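PDB 4M8A: ATP-dependent zinc metalloprotease FtsH from Thermotoga maritima, which probably acts as a processive, ATP-dependent zinc metallopeptidase that degrades cytoplasmic and membrane proteins in membrane quality control, and is represented here by its periplasmic domain. Local coordinates for residues S21-E25 against V36-D40; F12-E17 against K60-I66. One frame throughout, in Å; residues are numbered along the deposited sequence. Where two conformers were deposited one is given.

Contact 1: S21-E25 against V36-D40; sequences SVVSE and VYTKD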
ATOM      1  N   SER B  21       9.428   2.900  11.063  1.00 38.30           N
ATOM      2  CA  SER B  21      10.599   2.718  10.198  1.00 34.95           C
ATOM      3  C   SER B  21      11.483   3.938  10.147  1.00 32.71           C
ATOM      4  O   SER B  21      11.037   5.071   9.935  1.00 33.38           O
ATOM      5  CB  SER B  21      10.290   2.241   8.777  1.00 27.12           C
ATOM      6  OG  SER B  21      11.504   2.169   8.029  1.00 27.99           O
ATOM      7  N   VAL B  22      12.765   3.683  10.350  1.00 25.69           N
ATOM      8  CA  VAL B  22      13.748   4.727  10.442  0.50 25.62           C
ATOM      9  C   VAL B  22      14.337   4.982   9.055  1.00 17.43           C
ATOM     10  O   VAL B  22      15.175   5.851   8.897  0.50 21.54           O
ATOM     11  CB  VAL B  22      14.860   4.325  11.453  1.00 40.49           C
ATOM     12  CG1 VAL B  22      15.715   3.197  10.888  1.00 43.96           C
ATOM     13  CG2 VAL B  22      15.720   5.526  11.855  1.00 45.37           C
ATOM     14  N   VAL B  23      13.875   4.255   8.035  1.00 16.49           N
ATOM     15  CA  VAL B  23      14.480   4.402   6.698  1.00 13.41           C
ATOM     16  C   VAL B  23      14.004   5.660   5.967  1.00 14.06           C
ATOM     17  O   VAL B  23      12.797   5.850   5.748  1.00 15.14           O
ATOM     18  CB  VAL B  23      14.279   3.172   5.782  1.00 11.92           C
ATOM     19  CG1 VAL B  23      14.970   3.392   4.430  1.00 11.51           C
ATOM     20  CG2 VAL B  23      14.807   1.902   6.457  1.00 16.32           C
ATOM     21  N   SER B  24      14.952   6.509   5.571  1.00 11.74           N
ATOM     22  CA  SER B  24      14.600   7.729   4.845  1.00 11.37           C
ATOM     23  C   SER B  24      14.831   7.614   3.347  1.00  9.85           C
ATOM     24  O   SER B  24      14.065   8.165   2.562  1.00 12.11           O
ATOM     25  CB  SER B  24      15.359   8.933   5.395  1.00 16.45           C
ATOM     26  OG  SER B  24      16.740   8.673   5.437  1.00 18.87           O
ATOM     27  N   GLU B  25      15.880   6.904   2.946  1.00 10.00           N
ATOM     28  CA  GLU B  25      16.250   6.872   1.536  1.00 10.04           C
ATOM     29  C   GLU B  25      16.938   5.560   1.210  1.00  8.87           C
ATOM     30  O   GLU B  25      17.713   5.036   2.017  1.00 10.16           O
ATOM     31  CB  GLU B  25      17.178   8.052   1.155  1.00 10.84           C
ATOM     32  CG  GLU B  25      17.563   8.039  -0.331  1.00 14.18           C
ATOM     33  CD  GLU B  25      18.305   9.270  -0.772  1.00 18.67           C
ATOM     34  OE1 GLU B  25      18.794  10.001   0.105  1.00 21.96           O
ATOM     35  OE2 GLU B  25      18.401   9.499  -2.001  1.00 18.90           O
ATOM     36  N   VAL B  36      21.526   2.676   2.117  1.00 10.26           N
ATOM     37  CA  VAL B  36      20.314   2.867   2.898  1.00 11.27           C
ATOM     38  C   VAL B  36      20.556   3.923   3.979  1.00  9.36           C
ATOM     39  O   VAL B  36      21.417   3.769   4.834  1.00 13.19           O
ATOM     40  CB  VAL B  36      19.874   1.543   3.543  1.00 12.47           C
ATOM     41  CG1 VAL B  36      18.606   1.729   4.364  1.00 13.41           C
ATOM     42  CG2 VAL B  36      19.692   0.465   2.470  1.00 13.09           C
ATOM     43  N   TYR B  37      19.797   5.002   3.915  1.00 10.82           N
ATOM     44  CA  TYR B  37      19.934   6.114   4.842  1.00 11.32           C
ATOM     45  C   TYR B  37      18.794   6.101   5.843  1.00 10.51           C
ATOM     46  O   TYR B  37      17.650   5.846   5.485  1.00 13.00           O
ATOM     47  CB  TYR B  37      19.933   7.440   4.076  1.00 11.25           C
ATOM     48  CG  TYR B  37      21.082   7.592   3.114  1.00 10.44           C
ATOM     49  CD1 TYR B  37      21.037   7.025   1.834  1.00 10.90           C
ATOM     50  CD2 TYR B  37      22.219   8.305   3.477  1.00 10.24           C
ATOM     51  CE1 TYR B  37      22.100   7.170   0.953  1.00 12.80           C
ATOM     52  CE2 TYR B  37      23.281   8.455   2.604  1.00 13.86           C
ATOM     53  CZ  TYR B  37      23.224   7.881   1.347  1.00 12.99           C
ATOM     54  OH  TYR B  37      24.298   8.021   0.482  1.00 17.56           O
ATOM     55  N   THR B  38      19.107   6.404   7.092  1.00 14.86           N
ATOM     56  CA  THR B  38      18.114   6.432   8.144  1.00 16.21           C
ATOM     57  C   THR B  38      17.828   7.850   8.612  1.00 17.33           C
ATOM     58  O   THR B  38      18.651   8.762   8.449  1.00 19.74           O
ATOM     59  CB  THR B  38      18.542   5.608   9.356  1.00 22.24           C
ATOM     60  OG1 THR B  38      19.741   6.165   9.904  1.00 20.73           O
ATOM     61  CG2 THR B  38      18.781   4.168   8.968  1.00 23.69           C
ATOM     62  N   LYS B  39      16.657   8.023   9.215  1.00 19.13           N
ATOM     63  CA  LYS B  39      16.242   9.326   9.714  1.00 22.61           C
ATOM     64  C   LYS B  39      17.134   9.816  10.838  1.00 23.31           C
ATOM     65  O   LYS B  39      17.203  11.024  11.082  1.00 27.23           O
ATOM     66  CB  LYS B  39      14.786   9.278  10.172  1.00 23.34           C
ATOM     67  CG  LYS B  39      13.825   8.975   9.034  1.00 25.63           C
ATOM     68  CD  LYS B  39      12.369   9.056   9.462  1.00 27.50           C
ATOM     69  CE  LYS B  39      11.456   8.688   8.294  1.00 30.55           C
ATOM     70  NZ  LYS B  39      10.020   8.613   8.700  1.00 35.70           N
ATOM     71  N   ASP B  40      17.807   8.892  11.526  1.00 20.11           N
ATOM     72  CA  ASP B  40      18.731   9.270  12.595  1.00 21.33           C
ATOM     73  C   ASP B  40      20.162   9.546  12.119  1.00 18.86           C
ATOM     74  O   ASP B  40      21.070   9.721  12.938  1.00 23.31           O
ATOM     75  CB  ASP B  40      18.708   8.264  13.757  1.00 25.92           C
ATOM     76  CG  ASP B  40      19.210   6.876  13.381  1.00 35.00           C
ATOM     77  OD1 ASP B  40      19.687   6.650  12.248  1.00 32.90           O
ATOM     78  OD2 ASP B  40      19.140   5.988  14.259  1.00 40.07           O
TER

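Contact 2: F12-E17 against K60-I66; sequences FVQMVE and KLVSKGI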
ATOM      1  N   PHE B  12      17.854  -5.268   6.340  1.00 16.71           N
ATOM      2  CA  PHE B  12      17.331  -4.146   5.565  1.00 16.20           C
ATOM      3  C   PHE B  12      15.814  -4.235   5.461  1.00 17.33           C
ATOM      4  O   PHE B  12      15.108  -3.262   5.729  1.00 17.62           O
ATOM      5  CB  PHE B  12      17.953  -4.139   4.165  1.00 14.00           C
ATOM      6  CG  PHE B  12      17.217  -3.281   3.167  1.00 13.92           C
ATOM      7  CD1 PHE B  12      17.119  -1.908   3.338  1.00 14.36           C
ATOM      8  CD2 PHE B  12      16.637  -3.857   2.044  1.00 16.54           C
ATOM      9  CE1 PHE B  12      16.436  -1.122   2.413  1.00 14.97           C
ATOM     10  CE2 PHE B  12      15.963  -3.083   1.113  1.00 17.25           C
ATOM     11  CZ  PHE B  12      15.863  -1.710   1.293  1.00 15.35           C
ATOM     12  N   VAL B  13      15.310  -5.403   5.067  1.00 15.90           N
ATOM     13  CA  VAL B  13      13.867  -5.607   4.988  1.00 17.71           C
ATOM     14  C   VAL B  13      13.216  -5.364   6.350  1.00 18.63           C
ATOM     15  O   VAL B  13      12.164  -4.717   6.426  1.00 21.71           O
ATOM     16  CB  VAL B  13      13.515  -7.000   4.415  1.00 18.10           C
ATOM     17  CG1 VAL B  13      12.039  -7.257   4.502  1.00 18.75           C
ATOM     18  CG2 VAL B  13      13.999  -7.106   2.971  1.00 21.20           C
ATOM     19  N   GLN B  14      13.873  -5.857   7.410  0.54 18.65           N
ATOM     20  CA  GLN B  14      13.473  -5.649   8.815  0.54 18.97           C
ATOM     21  C   GLN B  14      13.297  -4.167   9.164  0.54 18.06           C
ATOM     22  O   GLN B  14      12.379  -3.781   9.898  0.54 19.64           O
ATOM     23  CB  GLN B  14      14.512  -6.270   9.774  0.54 21.03           C
ATOM     24  CG  GLN B  14      14.269  -7.731  10.170  0.54 20.57           C
ATOM     25  CD  GLN B  14      15.444  -8.405  10.899  0.54 21.41           C
ATOM     26  OE1 GLN B  14      16.469  -7.786  11.193  0.54 23.20           O
ATOM     27  NE2 GLN B  14      15.285  -9.692  11.186  0.54 21.61           N
ATOM     28  N   MET B  15      14.196  -3.345   8.639  1.00 19.13           N
ATOM     29  CA  MET B  15      14.173  -1.897   8.858  1.00 19.48           C
ATOM     30  C   MET B  15      13.064  -1.207   8.080  1.00 20.90           C
ATOM     31  O   MET B  15      12.409  -0.291   8.584  1.00 22.08           O
ATOM     32  CB  MET B  15      15.523  -1.284   8.498  1.00 19.15           C
ATOM     33  CG  MET B  15      16.571  -1.601   9.515  1.00 25.92           C
ATOM     34  SD  MET B  15      18.178  -1.013   8.999  1.00 31.17           S
ATOM     35  CE  MET B  15      17.819   0.698   8.670  1.00 31.21           C
ATOM     36  N   VAL B  16      12.857  -1.651   6.850  1.00 19.20           N
ATOM     37  CA  VAL B  16      11.772  -1.125   6.041  1.00 21.17           C
ATOM     38  C   VAL B  16      10.416  -1.416   6.697  1.00 21.55           C
ATOM     39  O   VAL B  16       9.548  -0.532   6.774  1.00 23.51           O
ATOM     40  CB  VAL B  16      11.838  -1.688   4.607  1.00 22.38           C
ATOM     41  CG1 VAL B  16      10.605  -1.282   3.808  1.00 22.84           C
ATOM     42  CG2 VAL B  16      13.109  -1.202   3.918  1.00 21.26           C
ATOM     43  N   GLU B  17      10.253  -2.637   7.206  1.00 24.35           N
ATOM     44  CA  GLU B  17       8.972  -3.100   7.740  1.00 23.58           C
ATOM     45  C   GLU B  17       8.654  -2.575   9.129  1.00 29.95           C
ATOM     46  O   GLU B  17       7.500  -2.644   9.562  1.00 31.26           O
ATOM     47  CB  GLU B  17       8.921  -4.630   7.768  1.00 24.40           C
ATOM     48  CG  GLU B  17       9.020  -5.278   6.413  1.00 25.34           C
ATOM     49  CD  GLU B  17       8.935  -6.795   6.476  1.00 28.65           C
ATOM     50  OE1 GLU B  17       9.175  -7.381   7.561  1.00 30.95           O
ATOM     51  OE2 GLU B  17       8.628  -7.409   5.434  1.00 32.22           O
ATOM     52  N   LYS B  60       6.827  -0.978  -2.856  1.00 22.92           N
ATOM     53  CA  LYS B  60       6.671  -0.988  -1.397  1.00 24.03           C
ATOM     54  C   LYS B  60       7.425   0.163  -0.719  1.00 19.81           C
ATOM     55  O   LYS B  60       6.874   0.863   0.138  1.00 21.70           O
ATOM     56  CB  LYS B  60       7.149  -2.319  -0.813  1.00 27.38           C
ATOM     57  CG  LYS B  60       7.157  -2.391   0.718  1.00 36.43           C
ATOM     58  CD  LYS B  60       7.677  -3.752   1.185  1.00 41.33           C
ATOM     59  CE  LYS B  60       7.994  -3.771   2.674  1.00 47.56           C
ATOM     60  NZ  LYS B  60       8.423  -5.130   3.132  1.00 49.41           N
ATOM     61  N   LEU B  61       8.695   0.343  -1.074  1.00 15.72           N
ATOM     62  CA  LEU B  61       9.451   1.481  -0.588  1.00 13.16           C
ATOM     63  C   LEU B  61       8.749   2.788  -0.940  1.00 11.64           C
ATOM     64  O   LEU B  61       8.572   3.653  -0.079  1.00 12.75           O
ATOM     65  CB  LEU B  61      10.849   1.475  -1.203  1.00 11.62           C
ATOM     66  CG  LEU B  61      11.769   0.306  -0.822  1.00 11.82           C
ATOM     67  CD1 LEU B  61      13.042   0.384  -1.644  1.00 12.17           C
ATOM     68  CD2 LEU B  61      12.075   0.288   0.667  1.00 14.55           C
ATOM     69  N   VAL B  62       8.341   2.936  -2.199  1.00 13.33           N
ATOM     70  CA  VAL B  62       7.696   4.181  -2.618  1.00 15.68           C
ATOM     71  C   VAL B  62       6.391   4.443  -1.857  1.00 17.47           C
ATOM     72  O   VAL B  62       6.109   5.576  -1.428  1.00 17.53           O
ATOM     73  CB  VAL B  62       7.452   4.207  -4.155  1.00 14.23           C
ATOM     74  CG1 VAL B  62       6.601   5.420  -4.559  1.00 14.40           C
ATOM     75  CG2 VAL B  62       8.777   4.210  -4.895  1.00 14.60           C
ATOM     76  N   SER B  63       5.597   3.395  -1.669  1.00 17.31           N
ATOM     77  CA  SER B  63       4.305   3.526  -1.002  1.00 20.49           C
ATOM     78  C   SER B  63       4.480   3.953   0.458  1.00 19.28           C
ATOM     79  O   SER B  63       3.595   4.579   1.025  1.00 21.60           O
ATOM     80  CB  SER B  63       3.540   2.202  -1.085  1.00 28.26           C
ATOM     81  OG  SER B  63       4.084   1.240  -0.195  1.00 36.33           O
ATOM     82  N   LYS B  64       5.639   3.641   1.046  1.00 19.97           N
ATOM     83  CA  LYS B  64       5.949   4.042   2.417  1.00 19.58           C
ATOM     84  C   LYS B  64       6.480   5.462   2.488  1.00 16.34           C
ATOM     85  O   LYS B  64       6.674   6.011   3.574  1.00 20.00           O
ATOM     86  CB  LYS B  64       6.964   3.082   3.040  1.00 20.30           C
ATOM     87  CG  LYS B  64       6.401   1.690   3.263  1.00 28.82           C
ATOM     88  CD  LYS B  64       7.432   0.805   3.912  1.00 31.94           C
ATOM     89  CE  LYS B  64       7.947   1.462   5.180  1.00 38.54           C
ATOM     90  NZ  LYS B  64       6.882   1.599   6.215  1.00 39.21           N
ATOM     91  N   GLY B  65       6.702   6.061   1.327  1.00 15.29           N
ATOM     92  CA  GLY B  65       7.226   7.411   1.262  1.00 17.69           C
ATOM     93  C   GLY B  65       8.733   7.462   1.389  1.00 15.50           C
ATOM     94  O   GLY B  65       9.301   8.547   1.498  1.00 16.43           O
ATOM     95  N   ILE B  66       9.380   6.291   1.354  1.00 12.38           N
ATOM     96  CA  ILE B  66      10.844   6.220   1.377  1.00 12.52           C
ATOM     97  C   ILE B  66      11.352   6.750   0.047  1.00 12.35           C
ATOM     98  O   ILE B  66      10.786   6.451  -1.003  1.00 10.84           O
ATOM     99  CB  ILE B  66      11.336   4.782   1.641  1.00 11.09           C
ATOM    100  CG1 ILE B  66      10.919   4.349   3.055  1.00 12.26           C
ATOM    101  CG2 ILE B  66      12.860   4.668   1.428  1.00 12.25           C
ATOM    102  CD1 ILE B  66      11.033   2.868   3.308  1.00 13.18           C
TER

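Contact 1: S21-E25 against V36-D40
Y37 O is the acceptor on which S24 and E25 converge. S24 N lies 2.8 Å from Y37 O, and E25 N, the next amide, 3.3 Å from the same Y37 O. Both donors come from the same face of the carbonyl plane, tilted from it by 23° and 32°. The return bond runs from Y37 N to E25 O over 2.8 Å and is close to straight. Farther along, K39 N gives a short bond of 2.6 Å to V22 O, almost in line with that C=O, so the pairing continues past the last strand residue, T38.

The tight side is apolar. V23 CG1 lies 4.0 Å from V36 CG1, and M15 and F12 of helix 9-17 cover these valines. V22 sets its CG1 between its own backbone N and carbonyl carbon (chi1 70°), which turns that methyl onto T38 CG2 at 3.7 Å, while its CG2 faces the T38 CB. S21 OG accepts from V23 N, an ST turn, and is also hydrogen-bonded to M15 O.

The other side is looser. The Y37 ring runs beside the E25 side chain, the two pointing the same way, with CD1 of Y37 4.1 Å from CB of E25; the E25 carboxylate itself is engaged by S69 OG. K39, an exposed residue, passes S24 with its extended chain, its CG meeting the serine CB.

The register moves by one residue between the V23-T38 and E25-Y37 pairs, and S24 and E25 together face Y37: a classic beta bulge in the antiparallel hairpin of strands 23-29 and 33-38, central in the sheet of this periplasmic domain.

Contact 2: F12-E17 against K60-I66
V16 and L61 mark the nearest backbone approach of the two helical segments, with their CA atoms 7.5 Å apart, too far for main-chain pairing, so side chains make the contact. V16 points its side chain at the segment 60-66 and supplies the largest share of the buried surface. Its CG2 meets CD2 of L61 at 3.7 Å, the two side chains crossing at about a right angle. The other methyl, CG1, stands anti to the backbone N (chi1 173°), which brings it against the aliphatic parts of both lysines: K60 CE at 3.8 Å and K64 CD at a similar distance. I66 CD1 closes on the same methyl more distantly, and F12 CZ adds a looser contact to L61 CD2 at 4.3 Å.

At the exposed edge the character changes. K60 stretches out fully extended, crossing E17 at about a right angle, and its NZ forms a salt bridge with E17 OE2 at 3.2 Å, weak as a hydrogen bond. Replacing K60 by an alanine is likely to leave the E17 carboxylate without this mate and to open a gap on the side of V16 CG1 that K60 CE covers. K64 instead bends at chi3 and chi4, folding its CE to 3.0 Å from V16 O; its NZ makes no hydrogen bond to that oxygen because the angle is poor.

A Schellman motif follows: G65 takes a positive phi of 83°, and I66 N bonds to L61 O, turning the chain so that I66 packs on V23 and V26 of the sheet. The chemistry is therefore graded, from a buried apolar centre at V16 and L61 to lysines that lend their methylenes to it and carry their charges to an exposed edge.

Contact 1 builds the hairpin within the sheet, and contact 2 joins the two helices packed over one face of it; their centres lie 9 Å apart. They share a boundary. On the side of helix 9-17, V36 CG2 packs on F12 CD1 at 3.6 Å. From the loop after helix 55-63, I66 CG1 comes within 3.6 Å of V23 O. In sequence the hairpin lies between the two halves of contact 2, so its strands separate the helices along the chain. Contact 2 also borders neighbouring subunits: I66 O is hydrogen-bonded to T10 OG1 of a second subunit, and V13 packs on V62 of a third.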